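Local atomic coordinates of 4-alpha-glucanotransferase (Streptococcus agalactiae, PDB entry 6M6T), a protein that is an amylomaltase, also called disproportionating enzyme, of the TIM-barrel clan, with glycans bound in two pockets. Residues V228-L237 with P264-K272. Sequence-based numbering, arbitrary orientation.
Sequences VWTMPELFKL and PIYNWDYHK
H271 turns its CG anti to its own carbonyl carbon (chi1 -63°) and Y270 swings its CG anti to the backbone N (chi1 178°), which sends both rings from the first turn of helix 268-273 against E233 and L234. The imidazole meets the L234 carbonyl in its own plane: NE2 of H271 donates to O of L234 over 3.1 Å, using a lone pair in the carbonyl plane. A second donor, N of N267 at the helix N-cap position, reaches O of L234 from above that plane at 2.9 Å, so two N-H groups grip one carbonyl oxygen of the buried L234. N of K236 bonds to O of I265 (3.1 Å), completing a single beta bridge between F235 and Y266. E233 CG lies over one face of the Y270 ring in a CH-pi contact, 3.7 Å from its centroid. Beyond the bridge, CD2 of F235 packs on CB of P264. The Y266 hydroxyl bonds to O of I219, and NZ of K236 forms a salt bridge with OE2 of E306. The isolated bridge and N-terminal helical turn thus join the loop after helix 226-230 to the connection into helix 268-273, the Y266 side chain about 9 Å from bound 1,5-anhydro-D-glucitol in this TIM-barrel-clan enzyme.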
ATOM      1  N   VAL A 228       7.694  -6.606 -16.057  1.00 52.49           N
ATOM      2  CA  VAL A 228       8.820  -6.239 -16.911  1.00 49.17           C
ATOM      3  C   VAL A 228       9.370  -7.456 -17.630  1.00 50.29           C
ATOM      4  O   VAL A 228       9.926  -7.344 -18.729  1.00 46.69           O
ATOM      5  CB  VAL A 228       9.895  -5.548 -16.052  1.00 51.84           C
ATOM      6  CG1 VAL A 228      11.163  -5.309 -16.853  1.00 54.02           C
ATOM      7  CG2 VAL A 228       9.352  -4.240 -15.490  1.00 56.98           C
ATOM      8  N   TRP A 229       9.213  -8.638 -17.026  1.00 50.86           N
ATOM      9  CA  TRP A 229       9.660  -9.889 -17.620  1.00 48.81           C
ATOM     10  C   TRP A 229       8.698 -10.401 -18.701  1.00 55.78           C
ATOM     11  O   TRP A 229       9.088 -10.562 -19.865  1.00 58.58           O
ATOM     12  CB  TRP A 229       9.835 -10.924 -16.515  1.00 48.46           C
ATOM     13  CG  TRP A 229      10.628 -12.094 -16.926  1.00 52.69           C
ATOM     14  CD1 TRP A 229      11.777 -12.086 -17.657  1.00 46.41           C
ATOM     15  CD2 TRP A 229      10.338 -13.464 -16.639  1.00 52.16           C
ATOM     16  NE1 TRP A 229      12.216 -13.363 -17.850  1.00 48.39           N
ATOM     17  CE2 TRP A 229      11.353 -14.232 -17.234  1.00 50.73           C
ATOM     18  CE3 TRP A 229       9.312 -14.117 -15.949  1.00 44.12           C
ATOM     19  CZ2 TRP A 229      11.383 -15.624 -17.146  1.00 45.04           C
ATOM     20  CZ3 TRP A 229       9.337 -15.497 -15.877  1.00 45.42           C
ATOM     21  CH2 TRP A 229      10.367 -16.235 -16.468  1.00 45.37           C
ATOM     22  N   THR A 230       7.435 -10.671 -18.336  1.00 52.48           N
ATOM     23  CA  THR A 230       6.499 -11.295 -19.269  1.00 49.42           C
ATOM     24  C   THR A 230       5.839 -10.309 -20.224  1.00 55.66           C
ATOM     25  O   THR A 230       5.319 -10.729 -21.268  1.00 63.49           O
ATOM     26  CB  THR A 230       5.388 -12.019 -18.516  1.00 51.96           C
ATOM     27  OG1 THR A 230       4.474 -11.050 -18.002  1.00 52.84           O
ATOM     28  CG2 THR A 230       5.942 -12.827 -17.367  1.00 57.86           C
ATOM     29  N   MET A 231       5.812  -9.023 -19.888  1.00 52.65           N
ATOM     30  CA  MET A 231       5.098  -8.024 -20.685  1.00 55.91           C
ATOM     31  C   MET A 231       5.951  -6.766 -20.827  1.00 56.72           C
ATOM     32  O   MET A 231       5.550  -5.676 -20.405  1.00 51.20           O
ATOM     33  CB  MET A 231       3.753  -7.699 -20.041  1.00 54.70           C
ATOM     34  CG  MET A 231       2.727  -8.824 -20.034  1.00 59.16           C
ATOM     35  SD  MET A 231       1.217  -8.281 -19.181  1.00 72.82           S
ATOM     36  CE  MET A 231       1.713  -8.432 -17.462  1.00 53.22           C
ATOM     37  N   PRO A 232       7.134  -6.878 -21.444  1.00 54.67           N
ATOM     38  CA  PRO A 232       8.036  -5.712 -21.516  1.00 51.01           C
ATOM     39  C   PRO A 232       7.496  -4.567 -22.352  1.00 56.66           C
ATOM     40  O   PRO A 232       7.963  -3.429 -22.190  1.00 54.85           O
ATOM     41  CB  PRO A 232       9.306  -6.294 -22.145  1.00 52.48           C
ATOM     42  CG  PRO A 232       8.806  -7.439 -22.977  1.00 49.18           C
ATOM     43  CD  PRO A 232       7.659  -8.029 -22.201  1.00 51.24           C
ATOM     44  N   GLU A 233       6.531  -4.838 -23.241  1.00 56.48           N
ATOM     45  CA  GLU A 233       5.980  -3.868 -24.178  1.00 52.49           C
ATOM     46  C   GLU A 233       5.117  -2.810 -23.498  1.00 56.61           C
ATOM     47  O   GLU A 233       4.590  -1.931 -24.187  1.00 57.61           O
ATOM     48  CB  GLU A 233       5.177  -4.605 -25.250  1.00 51.93           C
ATOM     49  CG  GLU A 233       3.973  -5.375 -24.709  1.00 59.28           C
ATOM     50  CD  GLU A 233       4.288  -6.819 -24.284  1.00 65.33           C
ATOM     51  OE1 GLU A 233       3.330  -7.612 -24.102  1.00 69.75           O
ATOM     52  OE2 GLU A 233       5.478  -7.169 -24.129  1.00 59.46           O
ATOM     53  N   LEU A 234       4.955  -2.876 -22.176  1.00 55.25           N
ATOM     54  CA  LEU A 234       4.258  -1.854 -21.407  1.00 58.34           C
ATOM     55  C   LEU A 234       5.186  -0.741 -20.933  1.00 60.40           C
ATOM     56  O   LEU A 234       4.697   0.308 -20.475  1.00 53.01           O
ATOM     57  CB  LEU A 234       3.567  -2.475 -20.182  1.00 56.88           C
ATOM     58  CG  LEU A 234       2.719  -3.729 -20.388  1.00 54.15           C
ATOM     59  CD1 LEU A 234       2.245  -4.306 -19.057  1.00 45.46           C
ATOM     60  CD2 LEU A 234       1.558  -3.409 -21.299  1.00 51.88           C
ATOM     61  N   PHE A 235       6.502  -0.943 -21.041  1.00 59.53           N
ATOM     62  CA  PHE A 235       7.500  -0.048 -20.475  1.00 58.49           C
ATOM     63  C   PHE A 235       8.420   0.505 -21.561  1.00 49.38           C
ATOM     64  O   PHE A 235       8.444   0.032 -22.698  1.00 54.61           O
ATOM     65  CB  PHE A 235       8.331  -0.767 -19.401  1.00 52.22           C
ATOM     66  CG  PHE A 235       7.508  -1.403 -18.324  1.00 50.32           C
ATOM     67  CD1 PHE A 235       6.985  -2.682 -18.491  1.00 55.83           C
ATOM     68  CD2 PHE A 235       7.264  -0.737 -17.138  1.00 52.75           C
ATOM     69  CE1 PHE A 235       6.216  -3.282 -17.491  1.00 55.58           C
ATOM     70  CE2 PHE A 235       6.499  -1.327 -16.136  1.00 52.89           C
ATOM     71  CZ  PHE A 235       5.976  -2.602 -16.314  1.00 52.45           C
ATOM     72  N   LYS A 236       9.157   1.546 -21.198  1.00 45.13           N
ATOM     73  CA  LYS A 236      10.230   2.074 -22.026  1.00 46.68           C
ATOM     74  C   LYS A 236      11.505   1.365 -21.598  1.00 51.79           C
ATOM     75  O   LYS A 236      12.238   1.840 -20.730  1.00 49.17           O
ATOM     76  CB  LYS A 236      10.348   3.583 -21.853  1.00 53.30           C
ATOM     77  CG  LYS A 236       9.135   4.395 -22.296  1.00 47.70           C
ATOM     78  CD  LYS A 236       9.340   5.889 -22.024  1.00 50.10           C
ATOM     79  CE  LYS A 236       8.149   6.710 -22.558  1.00 57.53           C
ATOM     80  NZ  LYS A 236       8.272   8.195 -22.401  1.00 47.25           N
ATOM     81  N   LEU A 237      11.774   0.201 -22.193  1.00 57.66           N
ATOM     82  CA  LEU A 237      12.983  -0.560 -21.879  1.00 53.77           C
ATOM     83  C   LEU A 237      13.714  -0.918 -23.165  1.00 61.68           C
ATOM     84  O   LEU A 237      13.196  -0.755 -24.278  1.00 58.66           O
ATOM     85  CB  LEU A 237      12.677  -1.838 -21.083  1.00 50.22           C
ATOM     86  CG  LEU A 237      11.716  -1.785 -19.885  1.00 54.32           C
ATOM     87  CD1 LEU A 237      11.018  -3.119 -19.744  1.00 47.96           C
ATOM     88  CD2 LEU A 237      12.379  -1.380 -18.562  1.00 47.48           C
ATOM     89  N   PRO A 264      10.311   1.596 -13.426  1.00 48.20           N
ATOM     90  CA  PRO A 264      10.267   1.828 -14.868  1.00 47.16           C
ATOM     91  C   PRO A 264       9.105   2.743 -15.217  1.00 47.96           C
ATOM     92  O   PRO A 264       8.190   2.962 -14.424  1.00 49.57           O
ATOM     93  CB  PRO A 264      10.069   0.424 -15.450  1.00 51.75           C
ATOM     94  CG  PRO A 264       9.402  -0.345 -14.351  1.00 53.86           C
ATOM     95  CD  PRO A 264       9.961   0.214 -13.065  1.00 51.09           C
ATOM     96  N   ILE A 265       9.152   3.267 -16.431  1.00 48.45           N
ATOM     97  CA  ILE A 265       8.193   4.231 -16.945  1.00 37.93           C
ATOM     98  C   ILE A 265       7.293   3.541 -17.962  1.00 44.54           C
ATOM     99  O   ILE A 265       7.694   2.567 -18.608  1.00 46.09           O
ATOM    100  CB  ILE A 265       8.977   5.403 -17.554  1.00 42.42           C
ATOM    101  CG1 ILE A 265       9.666   6.194 -16.451  1.00 46.11           C
ATOM    102  CG2 ILE A 265       8.112   6.266 -18.400  1.00 42.71           C
ATOM    103  CD1 ILE A 265       8.737   7.128 -15.725  1.00 50.12           C
ATOM    104  N   TYR A 266       6.060   4.030 -18.090  1.00 43.80           N
ATOM    105  CA  TYR A 266       5.101   3.417 -18.999  1.00 47.11           C
ATOM    106  C   TYR A 266       5.276   3.932 -20.430  1.00 52.68           C
ATOM    107  O   TYR A 266       5.529   5.120 -20.660  1.00 53.91           O
ATOM    108  CB  TYR A 266       3.669   3.677 -18.508  1.00 48.31           C
ATOM    109  CG  TYR A 266       3.303   2.859 -17.282  1.00 56.07           C
ATOM    110  CD1 TYR A 266       3.362   1.465 -17.310  1.00 52.80           C
ATOM    111  CD2 TYR A 266       2.921   3.475 -16.088  1.00 52.84           C
ATOM    112  CE1 TYR A 266       3.048   0.711 -16.195  1.00 57.03           C
ATOM    113  CE2 TYR A 266       2.602   2.724 -14.965  1.00 46.12           C
ATOM    114  CZ  TYR A 266       2.673   1.345 -15.020  1.00 51.50           C
ATOM    115  OH  TYR A 266       2.375   0.580 -13.915  1.00 45.99           O
ATOM    116  N   ASN A 267       5.149   3.023 -21.402  1.00 53.05           N
ATOM    117  CA  ASN A 267       5.022   3.407 -22.812  1.00 50.79           C
ATOM    118  C   ASN A 267       3.530   3.573 -23.061  1.00 53.89           C
ATOM    119  O   ASN A 267       2.855   2.709 -23.630  1.00 55.59           O
ATOM    120  CB  ASN A 267       5.655   2.367 -23.734  1.00 57.15           C
ATOM    121  CG  ASN A 267       5.515   2.713 -25.219  1.00 62.35           C
ATOM    122  OD1 ASN A 267       5.722   3.859 -25.622  1.00 73.16           O
ATOM    123  ND2 ASN A 267       5.168   1.718 -26.035  1.00 56.65           N
ATOM    124  N   TRP A 268       3.009   4.709 -22.591  1.00 48.67           N
ATOM    125  CA  TRP A 268       1.568   4.905 -22.559  1.00 52.32           C
ATOM    126  C   TRP A 268       0.939   4.781 -23.944  1.00 63.11           C
ATOM    127  O   TRP A 268      -0.274   4.542 -24.047  1.00 62.03           O
ATOM    128  CB  TRP A 268       1.247   6.266 -21.933  1.00 55.17           C
ATOM    129  CG  TRP A 268       1.328   6.304 -20.413  1.00 48.86           C
ATOM    130  CD1 TRP A 268       2.324   6.856 -19.660  1.00 47.44           C
ATOM    131  CD2 TRP A 268       0.369   5.786 -19.484  1.00 49.99           C
ATOM    132  NE1 TRP A 268       2.050   6.714 -18.321  1.00 49.19           N
ATOM    133  CE2 TRP A 268       0.858   6.056 -18.183  1.00 51.61           C
ATOM    134  CE3 TRP A 268      -0.856   5.120 -19.621  1.00 50.76           C
ATOM    135  CZ2 TRP A 268       0.169   5.682 -17.031  1.00 50.15           C
ATOM    136  CZ3 TRP A 268      -1.545   4.749 -18.471  1.00 49.32           C
ATOM    137  CH2 TRP A 268      -1.027   5.026 -17.194  1.00 50.30           C
ATOM    138  N   ASP A 269       1.740   4.906 -25.011  1.00 67.31           N
ATOM    139  CA  ASP A 269       1.208   4.696 -26.355  1.00 62.01           C
ATOM    140  C   ASP A 269       0.781   3.248 -26.560  1.00 62.72           C
ATOM    141  O   ASP A 269      -0.323   2.997 -27.068  1.00 62.25           O
ATOM    142  CB  ASP A 269       2.233   5.123 -27.406  1.00 66.07           C
ATOM    143  CG  ASP A 269       2.489   6.630 -27.395  1.00 70.47           C
ATOM    144  OD1 ASP A 269       1.522   7.401 -27.598  1.00 60.07           O
ATOM    145  OD2 ASP A 269       3.656   7.039 -27.170  1.00 72.55           O
ATOM    146  N   TYR A 270       1.626   2.281 -26.150  1.00 62.04           N
ATOM    147  CA  TYR A 270       1.220   0.879 -26.251  1.00 57.27           C
ATOM    148  C   TYR A 270      -0.050   0.625 -25.462  1.00 62.93           C
ATOM    149  O   TYR A 270      -0.881  -0.194 -25.873  1.00 62.86           O
ATOM    150  CB  TYR A 270       2.312  -0.077 -25.765  1.00 55.74           C
ATOM    151  CG  TYR A 270       1.867  -1.543 -25.818  1.00 59.43           C
ATOM    152  CD1 TYR A 270       1.954  -2.276 -27.002  1.00 65.94           C
ATOM    153  CD2 TYR A 270       1.352  -2.187 -24.697  1.00 56.96           C
ATOM    154  CE1 TYR A 270       1.543  -3.612 -27.063  1.00 65.05           C
ATOM    155  CE2 TYR A 270       0.936  -3.520 -24.753  1.00 60.08           C
ATOM    156  CZ  TYR A 270       1.031  -4.223 -25.936  1.00 64.18           C
ATOM    157  OH  TYR A 270       0.628  -5.540 -25.994  1.00 68.99           O
ATOM    158  N   HIS A 271      -0.224   1.318 -24.334  1.00 61.33           N
ATOM    159  CA  HIS A 271      -1.455   1.164 -23.564  1.00 57.60           C
ATOM    160  C   HIS A 271      -2.658   1.677 -24.346  1.00 61.53           C
ATOM    161  O   HIS A 271      -3.655   0.958 -24.501  1.00 61.15           O
ATOM    162  CB  HIS A 271      -1.336   1.889 -22.227  1.00 58.20           C
ATOM    163  CG  HIS A 271      -0.262   1.348 -21.340  1.00 58.80           C
ATOM    164  ND1 HIS A 271      -0.501   0.952 -20.042  1.00 53.56           N
ATOM    165  CD2 HIS A 271       1.060   1.145 -21.561  1.00 59.06           C
ATOM    166  CE1 HIS A 271       0.627   0.526 -19.502  1.00 63.44           C
ATOM    167  NE2 HIS A 271       1.591   0.637 -20.401  1.00 64.22           N
ATOM    168  N   LYS A 272      -2.586   2.922 -24.848  1.00 61.75           N
ATOM    169  CA  LYS A 272      -3.710   3.470 -25.600  1.00 57.34           C
ATOM    170  C   LYS A 272      -4.073   2.558 -26.763  1.00 60.62           C
ATOM    171  O   LYS A 272      -5.252   2.244 -26.973  1.00 60.82           O
ATOM    172  CB  LYS A 272      -3.405   4.888 -26.099  1.00 57.74           C
ATOM    173  CG  LYS A 272      -4.669   5.723 -26.337  1.00 52.45           C
ATOM    174  CD  LYS A 272      -4.487   6.794 -27.396  1.00 67.00           C
ATOM    175  CE  LYS A 272      -5.748   7.645 -27.544  1.00 65.66           C
ATOM    176  NZ  LYS A 272      -6.939   6.806 -27.866  1.00 60.48           N
TER